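Local atomic coordinates of butyryl-CoA dehydrogenase (Marinomonas mediterranea, PDB entry 6CXT), a protein that belongs to the acyl-CoA dehydrogenase family of flavoproteins and binds flavin-adenine dinucleotide. Residues B[37-47]-B[83-91]; B[135-143]-B[166-174]. One frame throughout, in Å; residues are numbered along the deposited sequence.

Interaction 1 of 2, residues B[37-47]-B[83-91]; sequences NWNALGDFGYF and LLFAGAAHT. With FK4 (S-[2-({N-[(2R)-2-hydroxy-4-{[(R)-hydroxy(oxo)-lambda~5~-phosphanyl]oxy}-3,3-dimethylbutanoyl]-beta-alanyl}amino)ethyl] 1H-pyrrole-2-carbothioate), chain C.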
# COMPACT_ATOMS: atom_id res chain seq x y z
N ASN B 37 19.05 -34.96 -2.51
CA ASN B 37 19.30 -33.56 -2.91
C ASN B 37 20.11 -32.80 -1.87
O ASN B 37 20.95 -32.01 -2.23
CB ASN B 37 17.99 -32.84 -3.28
CG ASN B 37 17.42 -33.34 -4.60
OD1 ASN B 37 18.13 -33.98 -5.40
ND2 ASN B 37 16.16 -33.08 -4.83
N TRP B 38 19.81 -33.00 -0.58
CA TRP B 38 20.65 -32.46 0.50
C TRP B 38 22.14 -32.85 0.27
O TRP B 38 23.03 -31.98 0.22
CB TRP B 38 20.12 -32.97 1.85
CG TRP B 38 21.01 -32.57 2.99
CD1 TRP B 38 22.11 -33.27 3.44
CD2 TRP B 38 20.90 -31.40 3.81
NE1 TRP B 38 22.69 -32.59 4.49
CE2 TRP B 38 21.96 -31.45 4.75
CE3 TRP B 38 19.95 -30.34 3.88
CZ2 TRP B 38 22.15 -30.46 5.75
CZ3 TRP B 38 20.11 -29.36 4.85
CH2 TRP B 38 21.23 -29.42 5.79
N ASN B 39 22.41 -34.14 0.04
CA ASN B 39 23.79 -34.60 -0.18
C ASN B 39 24.40 -34.00 -1.46
O ASN B 39 25.57 -33.63 -1.48
CB ASN B 39 23.89 -36.16 -0.18
CG ASN B 39 23.52 -36.76 1.17
OD1 ASN B 39 23.63 -36.10 2.20
ND2 ASN B 39 23.07 -38.02 1.16
N ALA B 40 23.57 -33.84 -2.50
CA ALA B 40 24.04 -33.17 -3.72
C ALA B 40 24.47 -31.72 -3.47
O ALA B 40 25.53 -31.27 -3.96
CB ALA B 40 23.05 -33.29 -4.85
N LEU B 41 23.67 -31.00 -2.69
CA LEU B 41 24.06 -29.65 -2.25
C LEU B 41 25.36 -29.69 -1.42
O LEU B 41 26.20 -28.82 -1.57
CB LEU B 41 22.94 -29.00 -1.39
CG LEU B 41 21.79 -28.44 -2.25
CD1 LEU B 41 20.53 -28.28 -1.40
CD2 LEU B 41 22.20 -27.11 -2.91
N GLY B 42 25.49 -30.70 -0.56
CA GLY B 42 26.74 -30.96 0.18
C GLY B 42 27.93 -31.10 -0.75
O GLY B 42 28.94 -30.40 -0.57
N ASP B 43 27.83 -31.99 -1.74
CA ASP B 43 28.88 -32.11 -2.76
C ASP B 43 29.16 -30.84 -3.56
O ASP B 43 30.29 -30.56 -3.89
CB ASP B 43 28.53 -33.23 -3.74
CG ASP B 43 28.38 -34.57 -3.05
OD1 ASP B 43 28.82 -34.71 -1.90
OD2 ASP B 43 27.80 -35.48 -3.65
N PHE B 44 28.12 -30.07 -3.90
CA PHE B 44 28.33 -28.79 -4.56
C PHE B 44 29.16 -27.83 -3.70
O PHE B 44 29.89 -27.02 -4.22
CB PHE B 44 26.95 -28.18 -4.97
CG PHE B 44 27.01 -26.75 -5.45
CD1 PHE B 44 27.26 -26.46 -6.79
CD2 PHE B 44 26.82 -25.70 -4.55
CE1 PHE B 44 27.31 -25.13 -7.25
CE2 PHE B 44 26.88 -24.37 -5.00
CZ PHE B 44 27.11 -24.09 -6.36
N GLY B 45 29.03 -27.92 -2.38
CA GLY B 45 29.77 -27.07 -1.46
C GLY B 45 28.90 -26.08 -0.68
O GLY B 45 29.45 -25.23 0.00
N TYR B 46 27.57 -26.19 -0.78
CA TYR B 46 26.58 -25.25 -0.11
C TYR B 46 26.81 -25.11 1.38
O TYR B 46 26.67 -24.02 1.94
CB TYR B 46 25.15 -25.79 -0.34
CG TYR B 46 23.98 -24.92 0.13
CD1 TYR B 46 23.97 -23.55 -0.12
CD2 TYR B 46 22.86 -25.48 0.77
CE1 TYR B 46 22.90 -22.76 0.26
CE2 TYR B 46 21.75 -24.70 1.16
CZ TYR B 46 21.79 -23.34 0.92
OH TYR B 46 20.75 -22.52 1.27
N PHE B 47 27.12 -26.21 2.07
CA PHE B 47 27.22 -26.12 3.52
C PHE B 47 28.61 -25.69 3.96
O PHE B 47 28.82 -25.37 5.12
CB PHE B 47 26.88 -27.45 4.21
CG PHE B 47 25.62 -28.06 3.71
CD1 PHE B 47 24.40 -27.40 3.84
CD2 PHE B 47 25.65 -29.30 3.10
CE1 PHE B 47 23.26 -27.97 3.37
CE2 PHE B 47 24.49 -29.88 2.64
CZ PHE B 47 23.29 -29.19 2.76
N LEU B 83 14.22 -26.71 0.77
CA LEU B 83 15.50 -27.44 0.93
C LEU B 83 16.66 -26.48 1.16
O LEU B 83 17.51 -26.68 2.05
CB LEU B 83 15.77 -28.39 -0.25
CG LEU B 83 17.13 -29.15 -0.19
CD1 LEU B 83 17.17 -30.02 1.04
CD2 LEU B 83 17.29 -30.06 -1.40
N LEU B 84 16.72 -25.41 0.36
CA LEU B 84 17.76 -24.38 0.53
C LEU B 84 17.67 -23.75 1.91
O LEU B 84 18.71 -23.46 2.51
CB LEU B 84 17.63 -23.30 -0.55
CG LEU B 84 17.98 -23.85 -1.95
CD1 LEU B 84 17.71 -22.72 -2.96
CD2 LEU B 84 19.44 -24.36 -2.04
N PHE B 85 16.45 -23.51 2.35
CA PHE B 85 16.17 -22.91 3.65
C PHE B 85 16.71 -23.83 4.78
O PHE B 85 17.41 -23.37 5.65
CB PHE B 85 14.68 -22.73 3.79
CG PHE B 85 14.22 -22.38 5.18
CD1 PHE B 85 14.56 -21.17 5.77
CD2 PHE B 85 13.37 -23.23 5.88
CE1 PHE B 85 14.15 -20.85 7.10
CE2 PHE B 85 12.93 -22.95 7.19
CZ PHE B 85 13.30 -21.74 7.79
N ALA B 86 16.36 -25.12 4.72
CA ALA B 86 16.92 -26.13 5.69
C ALA B 86 18.45 -26.03 5.74
O ALA B 86 19.07 -26.08 6.82
CB ALA B 86 16.46 -27.55 5.33
N GLY B 87 19.06 -25.95 4.56
CA GLY B 87 20.51 -25.94 4.42
C GLY B 87 21.08 -24.68 5.02
O GLY B 87 22.15 -24.70 5.65
N ALA B 88 20.40 -23.54 4.82
CA ALA B 88 20.92 -22.28 5.30
C ALA B 88 20.73 -22.14 6.81
O ALA B 88 21.55 -21.51 7.47
CB ALA B 88 20.26 -21.10 4.52
N ALA B 89 19.69 -22.77 7.34
CA ALA B 89 19.42 -22.74 8.76
C ALA B 89 20.60 -23.49 9.43
O ALA B 89 21.21 -23.01 10.37
CB ALA B 89 18.13 -23.48 9.06
N HIS B 90 20.91 -24.66 8.90
CA HIS B 90 22.02 -25.47 9.37
C HIS B 90 23.35 -24.70 9.32
O HIS B 90 24.13 -24.68 10.30
CB HIS B 90 22.03 -26.71 8.46
CG HIS B 90 23.35 -27.40 8.36
ND1 HIS B 90 23.61 -28.58 9.03
CD2 HIS B 90 24.44 -27.15 7.61
CE1 HIS B 90 24.81 -29.03 8.69
NE2 HIS B 90 25.34 -28.18 7.83
N THR B 91 23.63 -24.07 8.18
CA THR B 91 24.90 -23.36 8.01
C THR B 91 25.00 -22.09 8.84
O THR B 91 26.01 -21.89 9.53
CB THR B 91 25.17 -23.02 6.55
OG1 THR B 91 25.25 -24.24 5.82
CG2 THR B 91 26.50 -22.23 6.36
O01 FK4 C . 19.79 -7.90 19.32
P02 FK4 C . 19.19 -8.43 20.66
O03 FK4 C . 17.73 -9.00 20.61
C04 FK4 C . 16.79 -8.40 19.77
C05 FK4 C . 15.36 -8.55 20.19
C06 FK4 C . 14.48 -7.86 19.11
C07 FK4 C . 15.20 -7.86 21.57
C08 FK4 C . 14.97 -10.04 20.37
O09 FK4 C . 13.76 -10.20 21.07
C10 FK4 C . 14.95 -10.83 19.05
N11 FK4 C . 13.65 -11.40 18.74
C12 FK4 C . 13.52 -12.13 17.53
C13 FK4 C . 13.78 -13.64 17.73
C14 FK4 C . 14.25 -14.31 16.51
N15 FK4 C . 13.92 -15.67 16.53
C16 FK4 C . 14.37 -16.54 15.45
C17 FK4 C . 14.56 -17.99 15.92
S18 FK4 C . 15.55 -18.95 14.81
C19 FK4 C . 14.58 -18.91 13.29
C20 FK4 C . 15.26 -19.88 12.41
C21 FK4 C . 14.81 -20.42 11.23
C22 FK4 C . 15.85 -21.25 10.77
C23 FK4 C . 16.92 -21.20 11.69
N24 FK4 C . 16.59 -20.36 12.70
O25 FK4 C . 13.38 -18.58 13.35
O26 FK4 C . 14.89 -13.76 15.61
O27 FK4 C . 15.94 -10.95 18.24
O28 FK4 C . 20.09 -9.52 21.16
O HOH W 1 24.28 -23.43 3.50
O HOH W 2 27.53 -25.72 7.34
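Trp38 of helix 35-44 packs as a knob into a hole made by Leu83, Ala86, Gly87 and His90 of helix 81-101. This is a helix-helix crossing in the N-terminal domain of an acyl-CoA dehydrogenase fold. The axes of the two short helical segments pass 10.8 Å apart, crossing at -56°.

The six-membered ring of Trp38 turns its edge to one face of His90, with the planes at 89°. Phe47 joins the cluster by laying CZ over a face of Trp38, and its ring edge meets Gly87, where CE1 lies 3.6 Å from CA. Trp38 CG stands anti to the backbone N (chi1 175°), which carries the indole across to the second helix. The polar ends look elsewhere: Trp38 NE1 bonds to Gly117 O, and His90 bonds to Ala121 N through ND1 and to Leu114 O through NE2.

Among the aliphatic contacts, Leu41 CD1 meets Leu83 CD2 tip to tip at 3.7 Å. Leu84 CD2 makes a separate, off-centre CH-pi contact with the Tyr46 ring.

Two waters join Thr91 OG1 to the backbone carbonyls of Tyr46 and Phe47. Phe85 and Ala89 contact FK4, and Phe85 also touches the flavin.

Helix 35-44 ends in a Schellman motif at Gly45. Just beyond it, Tyr46 OH donates to Leu84 O at 2.6 Å. This carbonyl also accepts from Ala88 N, and the two donors approach from opposite faces of its plane.

Interaction 2 of 2, residues B[135-143]-B[166-174]; sequences SNLATTAQK and YVVYATTNK
Thr171 makes the central polar contacts with residues 137-141. Its backbone N donates to Thr139 O at 2.6 Å, and the N-H...O angle is 167°. Its carbonyl O accepts from Ala141 N at 3.0 Å, but this donor stands well above the carbonyl plane. Between these two bonds, Thr140 CA makes a CA-H...O contact with Thr171 O. The side chain adds a third hydrogen bond, from Thr171 OG1 to Leu137 O at 2.6 Å. With chi1 at -58°, OG1 lies beside its own backbone N, and both groups of Thr171 donate to the 137-139 backbone.

Apolar side-chain atoms pack beside this backbone pairing. Ala141 CB meets Ala170 CB at 4.0 Å and Thr172 CG2 at 3.7 Å. Leu137 CD1 lies against Tyr169, 3.9 Å from its CB.

Thr140 and Thr171 form a single beta bridge between strands at 71° to each other. In the acyl-CoA dehydrogenase middle domain, a beta domain, it joins edge strand 140-144 of the antiparallel sheet to strand 165-171 of the mixed sheet.

Water also links the segments. Water 3 donates to Thr171 OG1 and Ser135 O and accepts from Leu137 N.

Further out, Glu127 takes hydrogen bonds from Ala138 N and Thr139 OG1, which probably steadies the loop before the bridge. Thr172 OG1 bonds to Glu228 and Thr182. Lys154 NZ bonds to Tyr169 O, and the Tyr169 ring meets Phe235 edge-to-face.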
# COMPACT_ATOMS: atom_id res chain seq x y z
N SER B 135 13.68 -13.25 25.87
CA SER B 135 14.33 -12.72 27.09
C SER B 135 14.15 -13.70 28.24
O SER B 135 14.92 -13.70 29.21
CB SER B 135 13.73 -11.35 27.50
OG SER B 135 12.39 -11.53 28.01
N ASN B 136 13.09 -14.48 28.19
CA ASN B 136 12.82 -15.33 29.30
C ASN B 136 12.63 -16.76 28.77
O ASN B 136 11.51 -17.14 28.37
CB ASN B 136 11.61 -14.81 30.11
CG ASN B 136 11.19 -15.77 31.21
OD1 ASN B 136 11.93 -16.70 31.54
ND2 ASN B 136 10.01 -15.56 31.79
N LEU B 137 13.71 -17.53 28.75
CA LEU B 137 13.65 -18.92 28.24
C LEU B 137 13.34 -19.87 29.41
O LEU B 137 14.05 -19.83 30.43
CB LEU B 137 14.93 -19.31 27.50
CG LEU B 137 15.30 -18.43 26.29
CD1 LEU B 137 16.60 -18.91 25.72
CD2 LEU B 137 14.19 -18.48 25.22
N ALA B 138 12.25 -20.64 29.26
CA ALA B 138 11.86 -21.70 30.18
C ALA B 138 12.82 -22.93 30.18
O ALA B 138 12.92 -23.62 31.17
CB ALA B 138 10.43 -22.14 29.95
N THR B 139 13.53 -23.15 29.08
CA THR B 139 14.55 -24.20 29.00
C THR B 139 15.72 -23.80 29.91
O THR B 139 16.25 -22.70 29.80
CB THR B 139 15.02 -24.43 27.56
OG1 THR B 139 13.87 -24.82 26.76
CG2 THR B 139 16.11 -25.59 27.49
N THR B 140 16.09 -24.71 30.83
CA THR B 140 17.17 -24.42 31.83
C THR B 140 18.38 -25.30 31.59
O THR B 140 18.26 -26.39 31.02
CB THR B 140 16.69 -24.66 33.25
OG1 THR B 140 16.24 -26.01 33.35
CG2 THR B 140 15.53 -23.74 33.58
N ALA B 141 19.56 -24.82 31.99
CA ALA B 141 20.72 -25.66 32.01
C ALA B 141 21.35 -25.53 33.41
O ALA B 141 21.70 -24.44 33.80
CB ALA B 141 21.71 -25.26 30.94
N GLN B 142 21.48 -26.65 34.13
CA GLN B 142 22.06 -26.67 35.50
C GLN B 142 23.48 -27.30 35.44
O GLN B 142 23.68 -28.38 34.86
CB GLN B 142 21.14 -27.43 36.44
CG GLN B 142 21.53 -27.41 37.92
CD GLN B 142 21.34 -26.04 38.59
OE1 GLN B 142 21.89 -25.01 38.16
NE2 GLN B 142 20.56 -26.03 39.67
N LYS B 143 24.47 -26.58 35.97
CA LYS B 143 25.85 -27.07 36.06
C LYS B 143 25.88 -28.18 37.11
O LYS B 143 25.23 -28.05 38.16
CB LYS B 143 26.79 -25.96 36.49
CG LYS B 143 28.26 -26.25 36.21
CD LYS B 143 29.10 -25.00 36.45
CE LYS B 143 30.59 -25.25 36.21
NZ LYS B 143 30.88 -25.48 34.76
N TYR B 166 21.63 -30.20 18.00
CA TYR B 166 20.81 -29.00 18.26
C TYR B 166 21.67 -27.93 18.86
O TYR B 166 22.41 -28.19 19.80
CB TYR B 166 19.70 -29.30 19.21
CG TYR B 166 18.82 -30.36 18.65
CD1 TYR B 166 17.83 -30.05 17.68
CD2 TYR B 166 18.97 -31.70 19.04
CE1 TYR B 166 16.99 -31.04 17.15
CE2 TYR B 166 18.15 -32.71 18.49
CZ TYR B 166 17.16 -32.38 17.56
OH TYR B 166 16.40 -33.40 17.01
N VAL B 167 21.61 -26.71 18.31
CA VAL B 167 22.20 -25.56 19.05
C VAL B 167 21.07 -25.02 19.90
O VAL B 167 20.08 -24.50 19.38
CB VAL B 167 22.79 -24.51 18.08
CG1 VAL B 167 23.37 -23.32 18.82
CG2 VAL B 167 23.81 -25.15 17.18
N VAL B 168 21.19 -25.14 21.22
CA VAL B 168 20.06 -24.96 22.13
C VAL B 168 20.45 -23.79 23.02
O VAL B 168 21.60 -23.71 23.44
CB VAL B 168 19.86 -26.22 22.98
CG1 VAL B 168 18.74 -26.06 24.00
CG2 VAL B 168 19.58 -27.39 22.06
N TYR B 169 19.48 -22.90 23.27
CA TYR B 169 19.71 -21.70 24.07
C TYR B 169 18.89 -21.91 25.32
O TYR B 169 17.69 -22.24 25.25
CB TYR B 169 19.31 -20.39 23.26
CG TYR B 169 20.26 -20.15 22.11
CD1 TYR B 169 20.05 -20.74 20.85
CD2 TYR B 169 21.34 -19.32 22.25
CE1 TYR B 169 20.95 -20.56 19.82
CE2 TYR B 169 22.23 -19.11 21.21
CZ TYR B 169 22.02 -19.71 20.00
OH TYR B 169 22.91 -19.49 19.00
N ALA B 170 19.53 -21.79 26.51
CA ALA B 170 18.89 -22.22 27.76
C ALA B 170 19.20 -21.19 28.86
O ALA B 170 20.21 -20.53 28.77
CB ALA B 170 19.40 -23.61 28.18
N THR B 171 18.32 -21.05 29.84
CA THR B 171 18.63 -20.14 30.97
C THR B 171 19.59 -20.84 31.96
O THR B 171 19.24 -21.89 32.53
CB THR B 171 17.34 -19.75 31.67
OG1 THR B 171 16.49 -19.13 30.69
CG2 THR B 171 17.63 -18.71 32.81
N THR B 172 20.78 -20.26 32.12
CA THR B 172 21.69 -20.67 33.19
C THR B 172 21.62 -19.85 34.50
O THR B 172 22.04 -20.37 35.56
CB THR B 172 23.12 -20.79 32.70
OG1 THR B 172 23.47 -19.63 31.93
CG2 THR B 172 23.29 -22.07 31.85
N ASN B 173 21.05 -18.63 34.47
CA ASN B 173 20.91 -17.80 35.69
C ASN B 173 19.81 -16.75 35.50
O ASN B 173 20.03 -15.74 34.85
CB ASN B 173 22.28 -17.16 36.05
CG ASN B 173 22.29 -16.43 37.43
OD1 ASN B 173 23.34 -16.36 38.06
ND2 ASN B 173 21.18 -15.86 37.84
N LYS B 174 18.64 -17.02 36.06
CA LYS B 174 17.45 -16.18 35.93
C LYS B 174 17.72 -14.72 36.31
O LYS B 174 17.24 -13.79 35.65
CB LYS B 174 16.33 -16.72 36.82
CG LYS B 174 14.96 -16.85 36.17
CD LYS B 174 14.02 -17.79 36.95
CE LYS B 174 14.54 -19.24 37.09
NZ LYS B 174 15.19 -19.46 38.47
O HOH W 3 16.17 -16.59 29.95
O HOH W 4 22.49 -22.89 35.89

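The two contacts follow one another along the chain: interaction 1 is complete before interaction 2 begins. Their centres are 28 Å apart and their nearest atoms about 7 Å, so they do not touch. Interaction 1 is buried between helices 35-44 and 81-101 of the N-terminal domain. Interaction 2 joins two sheets of the middle domain and lies farther from the centre of the chain. Interaction 1 touches the flavin and FK4, because helix 81-101 lines the ligand pocket. Interaction 2 lies near both ligands without contact. There the Tyr169 side chain is about 7 Å from the flavin and about 8 Å from FK4.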